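Local structure of propionate kinase (Francisella tularensis subsp. tularensis, 3KHY) at residues K179-Q184 against V196-L201; T143-T148 against T208-G213; A186-Q191 against S353-N358; Y171-T176 against L222-G227. The protein probably catalyses the reversible, magnesium-dependent transfer of phosphate from ATP to acetate or propionate, yielding an acyl phosphate and ADP. All coordinates share one frame; numbering follows the deposited sequence.

How the contacts relate
From the N terminus, the first segments of all four contacts pass in succession: 143-148, then 171-176, 179-184 and 186-191, the last three leading into, lying on and leaving helix 175-188. Contact 1 closes first, at 196-201, the shortest loop, nested inside those of contacts 2 and 4. Contact 2 closes at 208-213 and contact 4 at 222-227, so these two cross. Contact 3 returns only at 353-358 and crosses the other three. Contact 1 ties the helix to its sheet, contact 3 to the approach of strand 365-367; contact 4 joins its lead-in to loop 222-227, and contact 2 the loop after strand 137-141 to strand 205-211 and its turn, both close to the predicted active site.

Contact 1 of 4, residues K179-Q184 against V196-L201; sequences KYVSEQ and VIVAHL
This is a buried helix-on-sheet contact, made through carbon atoms: V181 and S182 of helix 175-188 rest on V196 and V198 of strand 196-201. The local axes approach to 9.3 Å, and the two N-to-C directions diverge by 135°. V181 meets V198 through single methyls, CG1 to CG1 at 3.9 Å; on both valines this is the branch that lies anti to the backbone N (chi1 167° for V181). The next residue, S182, offers its CB rather than its hydroxyl, with V196 CG2 4.1 Å away. The serine OG is turned back along the helix, where the carbonyl O of H178 is its main partner and that of K179 is also within reach. Near the other end of strand 196-201, the predicted ATP-binding residue H200 is placed by ND1, bonded to S177 OG, and by stacking of its ring on that of H174. Around this pair of elements, V181 also packs on V318 and T320 of strand 316-320, S182 reaches V210 of strand 205-211, and Y180 turns to L374 and M375 of helix 372-382, so the helix is held between sheet and helix.

Contact 2 of 4, residues T143-T148 against T208-G213; sequences TAFHQT and TAVVDG
Two aromatic rings, F145 and H146, meet strand 205-211 and its turn with their edges; neither has an atom of segment 208-213 over a face. Around the F145 ring, the carbonyl O of G213 lies near the plane, 3.6 Å from CE1 and equally close to CZ, a placing that sets the oxygen against the ring's electropositive rim. On the other flank CE2 touches V210 CG2 at 4.0 Å, the two side chains crossing at about a right angle. With CG anti to the backbone N (chi1 -172°), the phenyl is directed from the loop after strand 137-141 toward strand 205-211. The H146 imidazole brings its CE1 corner to T208, 3.4 Å from OG1 and 4.0 Å from CG2, the methyl lying in the ring plane. Both imidazole nitrogens are engaged: NE2 with the carbonyl O of A173, ND1 with S215 OG; T208 OG1 in turn pairs with T218 OG1. Such a grip fixes the ring's rotation. The backbone angles of D212 and G213 fit a type I' turn, the classic tight link of a beta hairpin, here joining strands 205-211 and 214-218 in an ASKHA-type kinase fold, with the predicted transition-state stabiliser H174 close to H146.

Contact 3 of 4, residues A186-Q191 against S353-N358; sequences AKILTQ and SETFIN
At I188, chi1 of -57° sets CG2 anti to the backbone N and CG1 anti to the carbonyl carbon, so that its two branches serve different partners: CG2 lies against F356 and CD1 against T355. T355 mirrors this, its own CG2 being anti to the backbone N, and the two residues meet tip to tip, I188 CD1 to T355 CG2 at 4.0 Å. F356 slides past I188 in the opposite sense, its CE1 being 4.0 Å from I188 CG2. L189 adds a second support: its CD2 sits near the ring plane at the edge of F356, 4.1 Å from CZ and as far from CE2. The same ring has N358 OD1 in its plane, an atom that also accepts a bond from I365 N. Strand 365-367 adjoins these groups through M366, which packs on both I188 and T355. The contact thus links the C-terminal end of helix 175-188 to the loop between helix 347-351 and strand 365-367, at the molecular surface. Since no hydrogen bond or charge pair spans the two segments, cohesion rests on methyl and ring contacts alone, which impose little directional constraint.

Contact 4 of 4, residues Y171-T176 against L222-G227; sequences YGAHGT and LTPLDG
Y171 and A173 face L222 and P224 where two loops meet beside the predicted active site, the second of them shaped by an ST turn at T223. In the first shell, Y171 and L222 lie side by side and point the same way, with L222 CD1 in the plane of the tyrosine ring at its edge, 3.8 Å from CE2. In L222, CG anti to the backbone N (chi1 -177°) brings the end of the side chain back toward Y171 although CB points away. A173 CB meets P224 CG at 4.1 Å. Between these apolar pairs a water spans the loops, donating to G172 O at 2.8 Å and to L222 O at 3.1 Å; L222 O is bonded to H88 NE2 as well. Further out, H88 meets the Y171 ring edge-to-face, and Y171 OH bonds to N167 O. P224 O pairs with R233, a predicted transition-state stabiliser, while H174, another, stands at the N-cap position, just before helix 175-188. S240 OG of the second subunit bonds to T223 OG1, and D238 OD2 of that subunit to T223 N. Within its own loop, T223 OG1 accepts the L225 backbone N-H at 3.1 Å and a nearly straight 163°.

Contact 1 of 4, residues K179-Q184 against V196-L201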
loop_
_atom_site.group_PDB
_atom_site.type_symbol
_atom_site.label_atom_id
_atom_site.label_comp_id
_atom_site.label_asym_id
_atom_site.label_seq_id
_atom_site.Cartn_x
_atom_site.Cartn_y
_atom_site.Cartn_z
ATOM N N LYS A 179 -20.623 -7.167 -0.949
ATOM C CA LYS A 179 -21.454 -8.360 -0.819
ATOM C C LYS A 179 -22.674 -8.334 -1.743
ATOM O O LYS A 179 -22.928 -9.277 -2.490
ATOM C CB LYS A 179 -21.908 -8.523 0.632
ATOM C CG LYS A 179 -22.615 -9.849 0.915
ATOM C CD LYS A 179 -22.810 -10.056 2.409
ATOM C CE LYS A 179 -23.278 -11.475 2.721
ATOM N NZ LYS A 179 -24.753 -11.503 2.815
ATOM N N TYR A 180 -23.438 -7.251 -1.681
ATOM C CA TYR A 180 -24.604 -7.103 -2.537
ATOM C C TYR A 180 -24.216 -7.219 -4.013
ATOM O O TYR A 180 -24.844 -7.946 -4.769
ATOM C CB TYR A 180 -25.322 -5.774 -2.273
ATOM C CG TYR A 180 -26.448 -5.531 -3.245
ATOM C CD1 TYR A 180 -27.708 -6.078 -3.020
ATOM C CD2 TYR A 180 -26.245 -4.799 -4.406
ATOM C CE1 TYR A 180 -28.738 -5.885 -3.911
ATOM C CE2 TYR A 180 -27.278 -4.595 -5.314
ATOM C CZ TYR A 180 -28.518 -5.146 -5.057
ATOM O OH TYR A 180 -29.541 -4.963 -5.948
ATOM N N VAL A 181 -23.175 -6.508 -4.432
ATOM C CA VAL A 181 -22.819 -6.492 -5.860
ATOM C C VAL A 181 -22.286 -7.853 -6.343
ATOM O O VAL A 181 -22.606 -8.307 -7.445
ATOM C CB VAL A 181 -21.835 -5.336 -6.185
ATOM C CG1 VAL A 181 -21.221 -5.509 -7.568
ATOM C CG2 VAL A 181 -22.572 -3.998 -6.112
ATOM N N SER A 182 -21.478 -8.515 -5.521
ATOM C CA SER A 182 -20.976 -9.813 -5.918
ATOM C C SER A 182 -22.134 -10.809 -5.942
ATOM O O SER A 182 -22.159 -11.694 -6.785
ATOM C CB SER A 182 -19.817 -10.289 -5.028
ATOM O OG SER A 182 -20.205 -10.381 -3.670
ATOM N N GLU A 183 -23.104 -10.653 -5.046
ATOM C CA GLU A 183 -24.312 -11.482 -5.127
ATOM C C GLU A 183 -25.080 -11.268 -6.427
ATOM O O GLU A 183 -25.566 -12.228 -7.014
ATOM C CB GLU A 183 -25.241 -11.278 -3.928
ATOM C CG GLU A 183 -24.700 -11.919 -2.668
ATOM C CD GLU A 183 -25.660 -11.842 -1.504
ATOM O OE1 GLU A 183 -26.776 -11.289 -1.664
ATOM O OE2 GLU A 183 -25.289 -12.335 -0.423
ATOM N N GLN A 184 -25.187 -10.015 -6.872
ATOM C CA GLN A 184 -25.892 -9.710 -8.118
ATOM C C GLN A 184 -25.121 -10.262 -9.312
ATOM O O GLN A 184 -25.713 -10.789 -10.251
ATOM C CB GLN A 184 -26.120 -8.206 -8.279
ATOM C CG GLN A 184 -27.056 -7.612 -7.248
ATOM C CD GLN A 184 -28.432 -8.273 -7.274
ATOM O OE1 GLN A 184 -28.942 -8.714 -6.248
ATOM N NE2 GLN A 184 -29.021 -8.362 -8.455
ATOM N N VAL A 196 -15.129 -12.598 -8.923
ATOM C CA VAL A 196 -15.123 -11.265 -9.504
ATOM C C VAL A 196 -14.240 -10.320 -8.718
ATOM O O VAL A 196 -13.949 -10.535 -7.537
ATOM C CB VAL A 196 -16.547 -10.666 -9.603
ATOM C CG1 VAL A 196 -17.383 -11.414 -10.643
ATOM C CG2 VAL A 196 -17.252 -10.648 -8.233
ATOM N N ILE A 197 -13.789 -9.284 -9.403
ATOM C CA ILE A 197 -13.145 -8.156 -8.756
ATOM C C ILE A 197 -14.154 -7.026 -8.820
ATOM O O ILE A 197 -14.648 -6.702 -9.895
ATOM C CB ILE A 197 -11.870 -7.759 -9.495
ATOM C CG1 ILE A 197 -10.847 -8.892 -9.392
ATOM C CG2 ILE A 197 -11.308 -6.436 -8.935
ATOM C CD1 ILE A 197 -9.664 -8.755 -10.361
ATOM N N VAL A 198 -14.491 -6.463 -7.664
ATOM C CA VAL A 198 -15.498 -5.412 -7.588
ATOM C C VAL A 198 -14.829 -4.090 -7.219
ATOM O O VAL A 198 -14.177 -3.975 -6.177
ATOM C CB VAL A 198 -16.603 -5.745 -6.554
ATOM C CG1 VAL A 198 -17.634 -4.600 -6.465
ATOM C CG2 VAL A 198 -17.305 -7.077 -6.909
ATOM N N ALA A 199 -14.971 -3.108 -8.104
ATOM C CA ALA A 199 -14.467 -1.767 -7.851
ATOM C C ALA A 199 -15.641 -0.863 -7.497
ATOM O O ALA A 199 -16.424 -0.489 -8.351
ATOM C CB ALA A 199 -13.736 -1.232 -9.068
ATOM N N HIS A 200 -15.778 -0.558 -6.215
ATOM C CA HIS A 200 -16.804 0.356 -5.737
ATOM C C HIS A 200 -16.193 1.747 -5.743
ATOM O O HIS A 200 -15.375 2.062 -4.878
ATOM C CB HIS A 200 -17.210 -0.019 -4.307
ATOM C CG HIS A 200 -18.240 0.894 -3.716
ATOM N ND1 HIS A 200 -19.521 0.480 -3.423
ATOM C CD2 HIS A 200 -18.186 2.208 -3.386
ATOM C CE1 HIS A 200 -20.207 1.492 -2.923
ATOM N NE2 HIS A 200 -19.421 2.554 -2.891
ATOM N N LEU A 201 -16.563 2.564 -6.726
ATOM C CA LEU A 201 -16.000 3.908 -6.866
ATOM C C LEU A 201 -17.114 4.916 -6.618
ATOM O O LEU A 201 -18.075 4.974 -7.377
ATOM C CB LEU A 201 -15.389 4.094 -8.270
ATOM C CG LEU A 201 -14.463 2.961 -8.736
ATOM C CD1 LEU A 201 -14.000 3.158 -10.193
ATOM C CD2 LEU A 201 -13.250 2.824 -7.816
#

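Contact 2 of 4, residues T143-T148 against T208-G213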
loop_
_atom_site.group_PDB
_atom_site.type_symbol
_atom_site.label_atom_id
_atom_site.label_comp_id
_atom_site.label_asym_id
_atom_site.label_seq_id
_atom_site.Cartn_x
_atom_site.Cartn_y
_atom_site.Cartn_z
ATOM N N THR A 143 -17.724 -4.023 7.774
ATOM C CA THR A 143 -16.495 -4.814 7.841
ATOM C C THR A 143 -16.745 -6.325 7.768
ATOM O O THR A 143 -15.822 -7.092 7.503
ATOM C CB THR A 143 -15.715 -4.515 9.133
ATOM O OG1 THR A 143 -16.615 -4.582 10.246
ATOM C CG2 THR A 143 -15.073 -3.119 9.081
ATOM N N ALA A 144 -17.984 -6.755 7.985
ATOM C CA ALA A 144 -18.266 -8.193 8.144
ATOM C C ALA A 144 -17.884 -9.038 6.922
ATOM O O ALA A 144 -17.282 -10.110 7.064
ATOM C CB ALA A 144 -19.730 -8.410 8.490
ATOM N N PHE A 145 -18.246 -8.561 5.732
ATOM C CA PHE A 145 -17.985 -9.299 4.489
ATOM C C PHE A 145 -16.509 -9.682 4.335
ATOM O O PHE A 145 -16.186 -10.741 3.801
ATOM C CB PHE A 145 -18.457 -8.489 3.264
ATOM C CG PHE A 145 -18.386 -9.260 1.955
ATOM C CD1 PHE A 145 -19.061 -10.465 1.811
ATOM C CD2 PHE A 145 -17.683 -8.754 0.864
ATOM C CE1 PHE A 145 -19.013 -11.173 0.613
ATOM C CE2 PHE A 145 -17.626 -9.457 -0.344
ATOM C CZ PHE A 145 -18.296 -10.682 -0.456
ATOM N N HIS A 146 -15.612 -8.830 4.823
ATOM C CA HIS A 146 -14.184 -9.055 4.622
ATOM C C HIS A 146 -13.564 -9.996 5.661
ATOM O O HIS A 146 -12.371 -10.311 5.606
ATOM C CB HIS A 146 -13.434 -7.717 4.582
ATOM C CG HIS A 146 -13.948 -6.776 3.531
ATOM N ND1 HIS A 146 -13.988 -7.106 2.190
ATOM C CD2 HIS A 146 -14.439 -5.518 3.624
ATOM C CE1 HIS A 146 -14.473 -6.086 1.503
ATOM N NE2 HIS A 146 -14.764 -5.114 2.351
ATOM N N GLN A 147 -14.379 -10.472 6.592
ATOM C CA GLN A 147 -13.855 -11.324 7.654
ATOM C C GLN A 147 -13.450 -12.720 7.161
ATOM O O GLN A 147 -12.874 -13.495 7.904
ATOM C CB GLN A 147 -14.816 -11.389 8.845
ATOM C CG GLN A 147 -14.767 -10.131 9.702
ATOM C CD GLN A 147 -13.403 -9.942 10.347
ATOM O OE1 GLN A 147 -12.969 -10.762 11.156
ATOM N NE2 GLN A 147 -12.707 -8.879 9.966
ATOM N N THR A 148 -13.718 -13.025 5.899
ATOM C CA THR A 148 -13.145 -14.229 5.297
ATOM C C THR A 148 -11.707 -14.060 4.789
ATOM O O THR A 148 -11.093 -15.023 4.341
ATOM C CB THR A 148 -14.015 -14.738 4.138
ATOM O OG1 THR A 148 -14.342 -13.635 3.285
ATOM C CG2 THR A 148 -15.302 -15.356 4.667
ATOM N N THR A 208 -12.317 -5.025 -4.220
ATOM C CA THR A 208 -12.314 -6.281 -3.486
ATOM C C THR A 208 -12.169 -7.457 -4.427
ATOM O O THR A 208 -12.770 -7.470 -5.502
ATOM C CB THR A 208 -13.607 -6.433 -2.682
ATOM O OG1 THR A 208 -13.664 -5.390 -1.695
ATOM C CG2 THR A 208 -13.677 -7.801 -1.993
ATOM N N ALA A 209 -11.360 -8.435 -4.020
ATOM C CA ALA A 209 -11.257 -9.691 -4.749
ATOM C C ALA A 209 -12.200 -10.703 -4.104
ATOM O O ALA A 209 -12.028 -11.076 -2.942
ATOM C CB ALA A 209 -9.805 -10.220 -4.722
ATOM N N VAL A 210 -13.183 -11.146 -4.872
ATOM C CA VAL A 210 -14.201 -12.081 -4.397
ATOM C C VAL A 210 -14.031 -13.436 -5.088
ATOM O O VAL A 210 -14.133 -13.543 -6.311
ATOM C CB VAL A 210 -15.604 -11.530 -4.650
ATOM C CG1 VAL A 210 -16.675 -12.567 -4.278
ATOM C CG2 VAL A 210 -15.809 -10.225 -3.862
ATOM N N VAL A 211 -13.744 -14.466 -4.300
ATOM C CA VAL A 211 -13.529 -15.807 -4.839
ATOM C C VAL A 211 -14.626 -16.727 -4.314
ATOM O O VAL A 211 -14.870 -16.790 -3.110
ATOM C CB VAL A 211 -12.140 -16.352 -4.448
ATOM C CG1 VAL A 211 -11.958 -17.773 -4.952
ATOM C CG2 VAL A 211 -11.041 -15.438 -5.016
ATOM N N ASP A 212 -15.306 -17.399 -5.229
ATOM C CA ASP A 212 -16.471 -18.219 -4.884
ATOM C C ASP A 212 -17.406 -17.502 -3.902
ATOM O O ASP A 212 -17.892 -18.103 -2.941
ATOM C CB ASP A 212 -16.050 -19.580 -4.312
ATOM C CG ASP A 212 -17.163 -20.627 -4.421
ATOM O OD1 ASP A 212 -17.981 -20.528 -5.361
ATOM O OD2 ASP A 212 -17.217 -21.552 -3.583
ATOM N N GLY A 213 -17.645 -16.215 -4.144
ATOM C CA GLY A 213 -18.591 -15.457 -3.348
ATOM C C GLY A 213 -18.046 -14.855 -2.062
ATOM O O GLY A 213 -18.763 -14.107 -1.396
#

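Contact 3 of 4, residues A186-Q191 against S353-N358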
loop_
_atom_site.group_PDB
_atom_site.type_symbol
_atom_site.label_atom_id
_atom_site.label_comp_id
_atom_site.label_asym_id
_atom_site.label_seq_id
_atom_site.Cartn_x
_atom_site.Cartn_y
_atom_site.Cartn_z
ATOM N N ALA A 186 -23.304 -12.844 -9.350
ATOM C CA ALA A 186 -23.509 -14.290 -9.354
ATOM C C ALA A 186 -24.815 -14.659 -10.050
ATOM O O ALA A 186 -24.893 -15.679 -10.735
ATOM C CB ALA A 186 -23.483 -14.841 -7.931
ATOM N N LYS A 187 -25.843 -13.836 -9.884
ATOM C CA LYS A 187 -27.116 -14.105 -10.559
ATOM C C LYS A 187 -26.989 -14.024 -12.083
ATOM O O LYS A 187 -27.740 -14.670 -12.816
ATOM C CB LYS A 187 -28.204 -13.134 -10.098
ATOM C CG LYS A 187 -28.581 -13.250 -8.638
ATOM C CD LYS A 187 -29.756 -12.339 -8.328
ATOM C CE LYS A 187 -29.814 -11.988 -6.852
ATOM N NZ LYS A 187 -30.803 -10.897 -6.585
ATOM N N ILE A 188 -26.044 -13.222 -12.556
ATOM C CA ILE A 188 -25.946 -12.921 -13.980
ATOM C C ILE A 188 -24.952 -13.821 -14.719
ATOM O O ILE A 188 -25.200 -14.210 -15.861
ATOM C CB ILE A 188 -25.564 -11.425 -14.212
ATOM C CG1 ILE A 188 -26.580 -10.492 -13.548
ATOM C CG2 ILE A 188 -25.462 -11.111 -15.696
ATOM C CD1 ILE A 188 -26.127 -9.034 -13.479
ATOM N N LEU A 189 -23.846 -14.167 -14.062
ATOM C CA LEU A 189 -22.675 -14.746 -14.733
ATOM C C LEU A 189 -22.705 -16.251 -15.005
ATOM O O LEU A 189 -22.810 -16.679 -16.162
ATOM C CB LEU A 189 -21.401 -14.388 -13.966
ATOM C CG LEU A 189 -20.867 -12.982 -14.216
ATOM C CD1 LEU A 189 -19.894 -12.575 -13.123
ATOM C CD2 LEU A 189 -20.194 -12.914 -15.574
ATOM N N THR A 190 -22.571 -17.050 -13.947
ATOM C CA THR A 190 -22.599 -18.503 -14.072
ATOM C C THR A 190 -23.509 -19.127 -13.022
ATOM O O THR A 190 -24.156 -18.426 -12.243
ATOM C CB THR A 190 -21.194 -19.130 -13.888
ATOM O OG1 THR A 190 -20.821 -19.071 -12.503
ATOM C CG2 THR A 190 -20.147 -18.412 -14.749
ATOM N N GLN A 191 -23.525 -20.457 -12.995
ATOM C CA GLN A 191 -24.303 -21.212 -12.021
ATOM C C GLN A 191 -23.768 -21.070 -10.588
ATOM O O GLN A 191 -24.538 -21.103 -9.625
ATOM C CB GLN A 191 -24.339 -22.686 -12.431
ATOM C CG GLN A 191 -25.081 -23.606 -11.478
ATOM C CD GLN A 191 -24.984 -25.062 -11.900
ATOM O OE1 GLN A 191 -24.458 -25.377 -12.967
ATOM N NE2 GLN A 191 -25.491 -25.958 -11.061
ATOM N N SER A 353 -23.626 2.583 -19.931
ATOM C CA SER A 353 -23.431 1.852 -18.670
ATOM C C SER A 353 -24.208 0.534 -18.663
ATOM O O SER A 353 -24.930 0.233 -17.710
ATOM C CB SER A 353 -23.854 2.720 -17.474
ATOM O OG SER A 353 -23.100 3.927 -17.411
ATOM N N GLU A 354 -24.062 -0.254 -19.725
ATOM C CA GLU A 354 -24.771 -1.530 -19.816
ATOM C C GLU A 354 -24.220 -2.593 -18.860
ATOM O O GLU A 354 -23.153 -2.431 -18.262
ATOM C CB GLU A 354 -24.759 -2.063 -21.260
ATOM C CG GLU A 354 -25.415 -1.117 -22.249
ATOM C CD GLU A 354 -25.700 -1.769 -23.589
ATOM O OE1 GLU A 354 -25.442 -2.981 -23.740
ATOM O OE2 GLU A 354 -26.183 -1.064 -24.497
ATOM N N THR A 355 -24.961 -3.683 -18.713
ATOM C CA THR A 355 -24.548 -4.740 -17.793
ATOM C C THR A 355 -23.165 -5.240 -18.154
ATOM O O THR A 355 -22.313 -5.377 -17.280
ATOM C CB THR A 355 -25.564 -5.883 -17.784
ATOM O OG1 THR A 355 -26.812 -5.354 -17.340
ATOM C CG2 THR A 355 -25.119 -7.014 -16.832
ATOM N N PHE A 356 -22.936 -5.496 -19.441
ATOM C CA PHE A 356 -21.588 -5.809 -19.916
ATOM C C PHE A 356 -21.059 -4.670 -20.791
ATOM O O PHE A 356 -21.762 -4.203 -21.690
ATOM C CB PHE A 356 -21.590 -7.108 -20.716
ATOM C CG PHE A 356 -21.783 -8.341 -19.873
ATOM C CD1 PHE A 356 -23.054 -8.821 -19.603
ATOM C CD2 PHE A 356 -20.691 -9.015 -19.352
ATOM C CE1 PHE A 356 -23.237 -9.962 -18.823
ATOM C CE2 PHE A 356 -20.868 -10.170 -18.572
ATOM C CZ PHE A 356 -22.135 -10.636 -18.309
ATOM N N ILE A 357 -19.834 -4.216 -20.536
ATOM C CA ILE A 357 -19.257 -3.122 -21.337
ATOM C C ILE A 357 -17.930 -3.480 -22.003
ATOM O O ILE A 357 -17.257 -2.611 -22.558
ATOM C CB ILE A 357 -19.069 -1.828 -20.515
ATOM C CG1 ILE A 357 -18.110 -2.066 -19.341
ATOM C CG2 ILE A 357 -20.424 -1.312 -20.025
ATOM C CD1 ILE A 357 -17.859 -0.808 -18.468
ATOM N N ASN A 358 -17.562 -4.756 -21.951
ATOM C CA ASN A 358 -16.341 -5.211 -22.599
ATOM C C ASN A 358 -16.562 -5.486 -24.066
ATOM O O ASN A 358 -17.683 -5.754 -24.507
ATOM C CB ASN A 358 -15.819 -6.501 -21.949
ATOM C CG ASN A 358 -16.884 -7.572 -21.862
ATOM O OD1 ASN A 358 -17.757 -7.519 -20.998
ATOM N ND2 ASN A 358 -16.819 -8.554 -22.760
#

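Contact 4 of 4, residues Y171-T176 against L222-G227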
loop_
_atom_site.group_PDB
_atom_site.type_symbol
_atom_site.label_atom_id
_atom_site.label_comp_id
_atom_site.label_asym_id
_atom_site.label_seq_id
_atom_site.Cartn_x
_atom_site.Cartn_y
_atom_site.Cartn_z
ATOM N N TYR A 171 -9.111 -4.484 7.982
ATOM C CA TYR A 171 -10.525 -4.883 8.043
ATOM C C TYR A 171 -11.270 -4.592 6.744
ATOM O O TYR A 171 -12.231 -5.278 6.410
ATOM C CB TYR A 171 -11.255 -4.160 9.186
ATOM C CG TYR A 171 -10.738 -4.551 10.541
ATOM C CD1 TYR A 171 -11.174 -5.711 11.159
ATOM C CD2 TYR A 171 -9.794 -3.775 11.195
ATOM C CE1 TYR A 171 -10.680 -6.096 12.404
ATOM C CE2 TYR A 171 -9.304 -4.146 12.437
ATOM C CZ TYR A 171 -9.751 -5.306 13.036
ATOM O OH TYR A 171 -9.254 -5.679 14.275
ATOM N N GLY A 172 -10.849 -3.557 6.027
ATOM C CA GLY A 172 -11.569 -3.133 4.837
ATOM C C GLY A 172 -12.887 -2.466 5.195
ATOM O O GLY A 172 -13.198 -2.301 6.381
ATOM N N ALA A 173 -13.645 -2.049 4.177
ATOM C CA ALA A 173 -14.995 -1.522 4.382
ATOM C C ALA A 173 -15.779 -1.600 3.071
ATOM O O ALA A 173 -15.385 -2.346 2.171
ATOM C CB ALA A 173 -14.956 -0.083 4.954
ATOM N N HIS A 174 -16.859 -0.825 2.944
ATOM C CA HIS A 174 -17.805 -1.006 1.839
ATOM C C HIS A 174 -18.282 -2.458 1.752
ATOM O O HIS A 174 -18.737 -2.904 0.699
ATOM C CB HIS A 174 -17.173 -0.624 0.492
ATOM C CG HIS A 174 -17.059 0.853 0.268
ATOM N ND1 HIS A 174 -16.105 1.403 -0.563
ATOM C CD2 HIS A 174 -17.786 1.891 0.748
ATOM C CE1 HIS A 174 -16.244 2.718 -0.578
ATOM N NE2 HIS A 174 -17.256 3.040 0.209
ATOM N N GLY A 175 -18.168 -3.195 2.849
ATOM C CA GLY A 175 -18.471 -4.621 2.835
ATOM C C GLY A 175 -19.878 -4.950 2.364
ATOM O O GLY A 175 -20.087 -5.924 1.647
ATOM N N THR A 176 -20.848 -4.131 2.755
ATOM C CA THR A 176 -22.236 -4.382 2.386
ATOM C C THR A 176 -22.451 -4.172 0.881
ATOM O O THR A 176 -23.239 -4.875 0.262
ATOM C CB THR A 176 -23.187 -3.515 3.237
ATOM O OG1 THR A 176 -23.036 -3.890 4.617
ATOM C CG2 THR A 176 -24.632 -3.719 2.820
ATOM N N LEU A 222 -7.239 -0.694 8.198
ATOM C CA LEU A 222 -7.811 -0.581 9.541
ATOM C C LEU A 222 -9.082 0.248 9.476
ATOM O O LEU A 222 -10.106 -0.111 10.064
ATOM C CB LEU A 222 -6.801 0.094 10.475
ATOM C CG LEU A 222 -7.144 0.272 11.960
ATOM C CD1 LEU A 222 -7.098 -1.069 12.665
ATOM C CD2 LEU A 222 -6.137 1.226 12.590
ATOM N N THR A 223 -9.010 1.359 8.743
ATOM C CA THR A 223 -10.159 2.240 8.533
ATOM C C THR A 223 -10.378 2.450 7.034
ATOM O O THR A 223 -9.587 1.971 6.224
ATOM C CB THR A 223 -9.939 3.616 9.184
ATOM O OG1 THR A 223 -9.134 4.425 8.319
ATOM C CG2 THR A 223 -9.277 3.483 10.558
ATOM N N PRO A 224 -11.442 3.187 6.657
ATOM C CA PRO A 224 -11.699 3.480 5.237
ATOM C C PRO A 224 -10.777 4.544 4.599
ATOM O O PRO A 224 -11.074 5.004 3.493
ATOM C CB PRO A 224 -13.162 3.984 5.236
ATOM C CG PRO A 224 -13.747 3.480 6.551
ATOM C CD PRO A 224 -12.591 3.547 7.508
ATOM N N LEU A 225 -9.691 4.923 5.264
ATOM C CA LEU A 225 -8.715 5.853 4.675
ATOM C C LEU A 225 -7.803 5.220 3.604
ATOM O O LEU A 225 -7.381 5.894 2.665
ATOM C CB LEU A 225 -7.836 6.452 5.772
ATOM C CG LEU A 225 -6.654 7.308 5.306
ATOM C CD1 LEU A 225 -7.141 8.528 4.523
ATOM C CD2 LEU A 225 -5.825 7.732 6.499
ATOM N N ASP A 226 -7.494 3.934 3.748
ATOM C CA ASP A 226 -6.432 3.310 2.945
ATOM C C ASP A 226 -6.881 2.844 1.557
ATOM O O ASP A 226 -8.081 2.646 1.299
ATOM C CB ASP A 226 -5.858 2.107 3.689
ATOM C CG ASP A 226 -4.412 1.793 3.292
ATOM O OD1 ASP A 226 -3.780 2.591 2.550
ATOM O OD2 ASP A 226 -3.908 0.744 3.735
ATOM N N GLY A 227 -5.905 2.641 0.676
ATOM C CA GLY A 227 -6.149 2.014 -0.610
ATOM C C GLY A 227 -6.240 2.956 -1.799
ATOM O O GLY A 227 -5.277 3.671 -2.128
HETATM O O HOH W 1 -12.552 -0.213 8.136
#